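Local coordinates for protein UDP-N-acetylglucosamine 4,6-dehydratase (Vibrio fischeri, PDB 3PVZ) that binds NAD in a Rossmann-type domain and probably acts as a lyase, as a UDP-N-acetylglucosamine 4,6-dehydratase of the polysaccharide synthase family, at residues A[46-58]-A[235-247]. Residues are numbered along the deposited sequence; the frame is centred on the assembly and turned at random.
Sequences SIGQAVTKEIFKR and VTPQESGELCLMS. With NAD (nicotinamide-adenine-dinucleotide), chain E.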
loop_
_atom_site.group_PDB
_atom_site.type_symbol
_atom_site.label_atom_id
_atom_site.label_comp_id
_atom_site.label_asym_id
_atom_site.label_seq_id
_atom_site.Cartn_x
_atom_site.Cartn_y
_atom_site.Cartn_z
ATOM N N SER A 46 4.084 3.866 -7.929
ATOM C CA SER A 46 5.277 4.119 -8.732
ATOM C C SER A 46 4.968 4.853 -10.019
ATOM O O SER A 46 5.556 5.914 -10.244
ATOM C CB SER A 46 6.060 2.832 -8.997
ATOM O OG SER A 46 6.721 2.448 -7.793
ATOM N N ILE A 47 4.063 4.363 -10.859
ATOM C CA ILE A 47 3.706 5.161 -12.030
ATOM C C ILE A 47 2.873 6.429 -11.638
ATOM O O ILE A 47 3.092 7.549 -12.182
ATOM C CB ILE A 47 2.998 4.340 -13.076
ATOM C CG1 ILE A 47 3.900 3.146 -13.503
ATOM C CG2 ILE A 47 2.716 5.256 -14.266
ATOM C CD1 ILE A 47 3.235 1.929 -14.237
ATOM N N GLY A 48 2.018 6.292 -10.622
ATOM C CA GLY A 48 1.217 7.411 -10.123
ATOM C C GLY A 48 2.046 8.628 -9.796
ATOM O O GLY A 48 1.758 9.718 -10.201
ATOM N N GLN A 49 3.058 8.447 -8.981
ATOM C CA GLN A 49 3.891 9.565 -8.617
ATOM C C GLN A 49 4.554 10.142 -9.835
ATOM O O GLN A 49 4.701 11.342 -9.941
ATOM C CB GLN A 49 4.943 9.146 -7.621
ATOM C CG GLN A 49 4.413 8.651 -6.312
ATOM C CD GLN A 49 5.523 8.670 -5.196
ATOM O OE1 GLN A 49 6.529 9.319 -5.363
ATOM N NE2 GLN A 49 5.295 7.964 -4.085
ATOM N N ALA A 50 4.978 9.306 -10.753
ATOM C CA ALA A 50 5.749 9.813 -11.874
ATOM C C ALA A 50 4.875 10.705 -12.709
ATOM O O ALA A 50 5.329 11.759 -13.144
ATOM C CB ALA A 50 6.362 8.698 -12.727
ATOM N N VAL A 51 3.628 10.295 -12.931
ATOM C CA VAL A 51 2.779 11.089 -13.809
ATOM C C VAL A 51 2.318 12.358 -13.041
ATOM O O VAL A 51 2.121 13.423 -13.644
ATOM C CB VAL A 51 1.611 10.297 -14.325
ATOM C CG1 VAL A 51 0.629 9.992 -13.165
ATOM C CG2 VAL A 51 0.943 11.095 -15.484
ATOM N N THR A 52 2.230 12.260 -11.715
ATOM C CA THR A 52 1.847 13.409 -10.877
ATOM C C THR A 52 2.918 14.500 -10.961
ATOM O O THR A 52 2.626 15.680 -11.116
ATOM C CB THR A 52 1.644 12.991 -9.379
ATOM O OG1 THR A 52 0.573 12.041 -9.263
ATOM C CG2 THR A 52 1.282 14.226 -8.506
ATOM N N LYS A 53 4.167 14.067 -10.938
ATOM C CA LYS A 53 5.295 14.986 -11.125
ATOM C C LYS A 53 5.268 15.551 -12.549
ATOM O O LYS A 53 5.361 16.749 -12.711
ATOM C CB LYS A 53 6.584 14.293 -10.850
ATOM C CG LYS A 53 6.662 13.888 -9.394
ATOM C CD LYS A 53 8.049 13.650 -8.938
ATOM C CE LYS A 53 8.586 12.374 -9.486
ATOM N NZ LYS A 53 9.978 12.142 -8.939
ATOM N N GLU A 54 5.066 14.724 -13.563
ATOM C CA GLU A 54 4.954 15.281 -14.894
ATOM C C GLU A 54 3.904 16.360 -15.012
ATOM O O GLU A 54 4.085 17.304 -15.750
ATOM C CB GLU A 54 4.720 14.209 -15.972
ATOM C CG GLU A 54 5.877 13.305 -16.172
ATOM C CD GLU A 54 7.117 14.040 -16.625
ATOM O OE1 GLU A 54 7.049 14.658 -17.699
ATOM O OE2 GLU A 54 8.162 13.951 -15.957
ATOM N N ILE A 55 2.824 16.243 -14.285
ATOM C CA ILE A 55 1.767 17.240 -14.318
ATOM C C ILE A 55 2.218 18.462 -13.501
ATOM O O ILE A 55 2.195 19.606 -13.971
ATOM C CB ILE A 55 0.404 16.654 -13.772
ATOM C CG1 ILE A 55 -0.042 15.480 -14.625
ATOM C CG2 ILE A 55 -0.661 17.773 -13.643
ATOM C CD1 ILE A 55 -1.410 14.772 -14.162
ATOM N N PHE A 56 2.657 18.209 -12.277
ATOM C CA PHE A 56 3.005 19.281 -11.371
ATOM C C PHE A 56 4.029 20.283 -11.957
ATOM O O PHE A 56 3.894 21.486 -11.772
ATOM C CB PHE A 56 3.548 18.692 -10.068
ATOM C CG PHE A 56 3.679 19.704 -8.975
ATOM C CD1 PHE A 56 4.786 20.498 -8.903
ATOM C CD2 PHE A 56 2.672 19.890 -8.051
ATOM C CE1 PHE A 56 4.904 21.454 -7.920
ATOM C CE2 PHE A 56 2.799 20.849 -7.029
ATOM C CZ PHE A 56 3.940 21.626 -6.985
ATOM N N LYS A 57 5.054 19.786 -12.630
ATOM C CA LYS A 57 6.141 20.630 -13.131
ATOM C C LYS A 57 5.669 21.512 -14.290
ATOM O O LYS A 57 6.370 22.453 -14.675
ATOM C CB LYS A 57 7.332 19.748 -13.573
ATOM C CG LYS A 57 7.106 18.858 -14.778
ATOM C CD LYS A 57 8.410 18.231 -15.351
ATOM C CE LYS A 57 8.766 16.908 -14.699
ATOM N NZ LYS A 57 9.871 16.126 -15.456
ATOM N N ARG A 58 4.505 21.188 -14.865
ATOM C CA ARG A 58 3.916 21.998 -15.941
ATOM C C ARG A 58 2.788 22.923 -15.439
ATOM O O ARG A 58 1.936 23.396 -16.231
ATOM C CB ARG A 58 3.398 21.071 -17.020
ATOM C CG ARG A 58 4.591 20.409 -17.784
ATOM C CD ARG A 58 4.137 19.509 -18.844
ATOM N NE ARG A 58 5.265 18.985 -19.601
ATOM C CZ ARG A 58 5.942 17.853 -19.309
ATOM N NH1 ARG A 58 5.629 17.081 -18.258
ATOM N NH2 ARG A 58 6.965 17.487 -20.071
ATOM N N VAL A 235 12.183 0.606 -18.544
ATOM C CA VAL A 235 12.110 2.054 -18.660
ATOM C C VAL A 235 12.298 2.658 -17.297
ATOM O O VAL A 235 12.208 1.962 -16.297
ATOM C CB VAL A 235 10.773 2.529 -19.208
ATOM C CG1 VAL A 235 10.604 2.087 -20.636
ATOM C CG2 VAL A 235 9.604 2.003 -18.349
ATOM N N THR A 236 12.597 3.958 -17.283
ATOM C CA THR A 236 12.635 4.749 -16.067
ATOM C C THR A 236 11.239 5.194 -15.580
ATOM O O THR A 236 10.274 5.349 -16.365
ATOM C CB THR A 236 13.498 6.024 -16.238
ATOM O OG1 THR A 236 12.848 6.911 -17.150
ATOM C CG2 THR A 236 14.905 5.667 -16.803
ATOM N N PRO A 237 11.138 5.436 -14.271
ATOM C CA PRO A 237 9.947 6.060 -13.742
ATOM C C PRO A 237 9.519 7.285 -14.562
ATOM O O PRO A 237 8.362 7.350 -14.953
ATOM C CB PRO A 237 10.360 6.456 -12.320
ATOM C CG PRO A 237 11.348 5.406 -11.945
ATOM C CD PRO A 237 12.134 5.182 -13.212
ATOM N N GLN A 238 10.419 8.222 -14.854
ATOM C CA GLN A 238 10.004 9.420 -15.587
ATOM C C GLN A 238 9.421 9.088 -16.928
ATOM O O GLN A 238 8.493 9.736 -17.397
ATOM C CB GLN A 238 11.149 10.383 -15.794
ATOM C CG GLN A 238 10.761 11.652 -16.566
ATOM C CD GLN A 238 11.810 12.746 -16.418
ATOM O OE1 GLN A 238 12.440 12.857 -15.376
ATOM N NE2 GLN A 238 11.993 13.557 -17.462
ATOM N N GLU A 239 9.976 8.066 -17.555
ATOM C CA GLU A 239 9.494 7.638 -18.844
ATOM C C GLU A 239 8.077 7.121 -18.719
ATOM O O GLU A 239 7.239 7.397 -19.594
ATOM C CB GLU A 239 10.435 6.585 -19.412
ATOM C CG GLU A 239 11.707 7.235 -19.891
ATOM C CD GLU A 239 12.742 6.277 -20.427
ATOM O OE1 GLU A 239 12.716 5.078 -20.086
ATOM O OE2 GLU A 239 13.590 6.765 -21.204
ATOM N N SER A 240 7.794 6.402 -17.626
ATOM C CA SER A 240 6.419 5.908 -17.365
ATOM C C SER A 240 5.449 7.059 -17.178
ATOM O O SER A 240 4.335 7.063 -17.681
ATOM C CB SER A 240 6.352 4.904 -16.208
ATOM O OG SER A 240 6.646 5.462 -14.956
ATOM N N GLY A 241 5.907 8.056 -16.487
ATOM C CA GLY A 241 5.107 9.232 -16.237
ATOM C C GLY A 241 4.864 10.004 -17.498
ATOM O O GLY A 241 3.768 10.515 -17.711
ATOM N N GLU A 242 5.874 10.077 -18.355
ATOM C CA GLU A 242 5.726 10.818 -19.607
ATOM C C GLU A 242 4.742 10.143 -20.560
ATOM O O GLU A 242 3.960 10.807 -21.213
ATOM C CB GLU A 242 7.080 11.025 -20.263
ATOM C CG GLU A 242 7.898 12.106 -19.586
ATOM C CD GLU A 242 9.350 12.208 -20.120
ATOM O OE1 GLU A 242 9.898 11.206 -20.643
ATOM O OE2 GLU A 242 9.951 13.298 -19.978
ATOM N N LEU A 243 4.791 8.822 -20.610
ATOM C CA LEU A 243 3.878 8.056 -21.407
ATOM C C LEU A 243 2.429 8.192 -20.920
ATOM O O LEU A 243 1.565 8.395 -21.739
ATOM C CB LEU A 243 4.301 6.579 -21.401
ATOM C CG LEU A 243 3.486 5.603 -22.228
ATOM C CD1 LEU A 243 3.675 5.904 -23.675
ATOM C CD2 LEU A 243 3.982 4.162 -21.966
ATOM N N CYS A 244 2.178 8.073 -19.604
ATOM C CA CYS A 244 0.841 8.388 -19.040
ATOM C C CYS A 244 0.283 9.751 -19.499
ATOM O O CYS A 244 -0.870 9.848 -19.885
ATOM C CB CYS A 244 0.881 8.393 -17.506
ATOM S SG CYS A 244 1.089 6.750 -16.802
ATOM N N LEU A 245 1.106 10.794 -19.418
ATOM C CA LEU A 245 0.660 12.155 -19.677
ATOM C C LEU A 245 0.365 12.347 -21.175
ATOM O O LEU A 245 -0.566 13.052 -21.523
ATOM C CB LEU A 245 1.697 13.174 -19.245
ATOM C CG LEU A 245 1.379 14.694 -19.402
ATOM C CD1 LEU A 245 0.245 15.149 -18.582
ATOM C CD2 LEU A 245 2.584 15.540 -19.043
HETATM N N MSE A 246 1.181 11.736 -22.033
HETATM C CA MSE A 246 0.990 11.830 -23.477
HETATM C C MSE A 246 -0.300 11.136 -23.874
HETATM O O MSE A 246 -1.069 11.679 -24.638
HETATM C CB MSE A 246 2.159 11.209 -24.232
HETATM C CG MSE A 246 3.456 11.964 -24.167
HETATM SE SE MSE A 246 3.409 13.678 -25.018
HETATM C CE MSE A 246 2.981 13.119 -26.826
ATOM N N SER A 247 -0.549 9.951 -23.316
ATOM C CA SER A 247 -1.775 9.251 -23.625
ATOM C C SER A 247 -2.927 10.068 -23.064
ATOM O O SER A 247 -3.906 10.317 -23.745
ATOM C CB SER A 247 -1.781 7.850 -23.059
ATOM O OG SER A 247 -3.027 7.236 -23.283
HETATM P PA NAD E . 2.055 0.381 -7.507
HETATM O O1A NAD E . 1.855 -0.770 -6.576
HETATM O O2A NAD E . 3.341 1.083 -7.190
HETATM O O5B NAD E . 1.039 1.564 -7.198
HETATM C C5B NAD E . -0.360 1.206 -7.184
HETATM C C4B NAD E . -0.980 2.298 -6.306
HETATM O O4B NAD E . -2.380 2.157 -6.180
HETATM C C3B NAD E . -0.374 2.238 -4.867
HETATM O O3B NAD E . 0.135 3.495 -4.471
HETATM C C2B NAD E . -1.583 1.794 -4.012
HETATM O O2B NAD E . -1.515 2.185 -2.646
HETATM C C1B NAD E . -2.701 2.459 -4.848
HETATM N N9A NAD E . -3.994 1.859 -4.557
HETATM C C8A NAD E . -4.320 0.561 -4.623
HETATM N N7A NAD E . -5.540 0.365 -4.242
HETATM C C5A NAD E . -6.080 1.597 -3.994
HETATM C C6A NAD E . -7.320 2.047 -3.553
HETATM N N6A NAD E . -8.308 1.107 -3.385
HETATM N N1A NAD E . -7.531 3.345 -3.359
HETATM C C2A NAD E . -6.556 4.228 -3.547
HETATM N N3A NAD E . -5.366 3.841 -3.936
HETATM C C4A NAD E . -5.099 2.563 -4.168
HETATM O O3 NAD E . 1.939 -0.147 -9.023
HETATM P PN NAD E . 2.687 0.680 -10.211
HETATM O O1N NAD E . 4.041 0.055 -10.501
HETATM O O2N NAD E . 2.767 2.149 -10.129
HETATM O O5D NAD E . 1.791 0.138 -11.488
HETATM C C5D NAD E . 0.558 0.834 -11.592
HETATM C C4D NAD E . -0.245 0.255 -12.762
HETATM O O4D NAD E . 0.628 0.040 -13.915
HETATM C C3D NAD E . -0.791 -1.140 -12.387
HETATM O O3D NAD E . -2.013 -1.473 -13.084
HETATM C C2D NAD E . 0.289 -2.091 -12.950
HETATM O O2D NAD E . -0.220 -3.406 -13.219
HETATM C C1D NAD E . 0.662 -1.376 -14.248
HETATM N N1N NAD E . 1.975 -1.795 -14.763
HETATM C C2N NAD E . 3.056 -1.582 -14.001
HETATM C C3N NAD E . 4.313 -1.939 -14.441
HETATM C C7N NAD E . 5.510 -1.739 -13.606
HETATM O O7N NAD E . 6.570 -2.166 -14.058
HETATM N N7N NAD E . 5.469 -1.158 -12.397
HETATM C C4N NAD E . 4.457 -2.539 -15.716
HETATM C C5N NAD E . 3.317 -2.727 -16.480
HETATM C C6N NAD E . 2.072 -2.353 -15.973
HETATM O O HOH W 1 8.963 15.485 -18.974
#
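Val51 and Gly241 mark the close crossing of the 46-56 and 237-247 segments of two helices: their CA atoms lie 3.8 Å apart, and the segment axes approach to 7.4 Å at -67°. Beside bare Gly241, Ala50 CB reaches 3.3 Å from Pro237 O, a carbonyl already bonded by Gly241 N and Ser240 OG. With CG2 anti to its backbone N, Val51 presses this methyl on Cys244 CB at a tight 3.4 Å. Glu54 fits as a knob among Gln238, Gly241, Glu242 and Leu245; its chain, bent at chi2 (-61°), lays CG over the Gly241 carbonyl. Two salt bridges from residues three and four positions further along hold the carboxylate: Arg58 NH1 meets OE1 at 2.9 Å, nearly straight (177°), and Lys57 NZ meets OE2 at 2.8 Å. One water links Arg58 NH2 to Glu242 OE2; Glu26 pairs with Arg58 NE. At the other end, Ile47 CD1 lies 3.2 Å from NAD O4D, while the Ser46 and Ile47 amides bind the pyrophosphate, as in a Rossmann glycine-rich turn. Helix 46-56 packs between helix 237-250 and helix 70-83, which Gln49, Thr52 and Phe56 touch, with Val51 and Ile55 resting on strand 37-41.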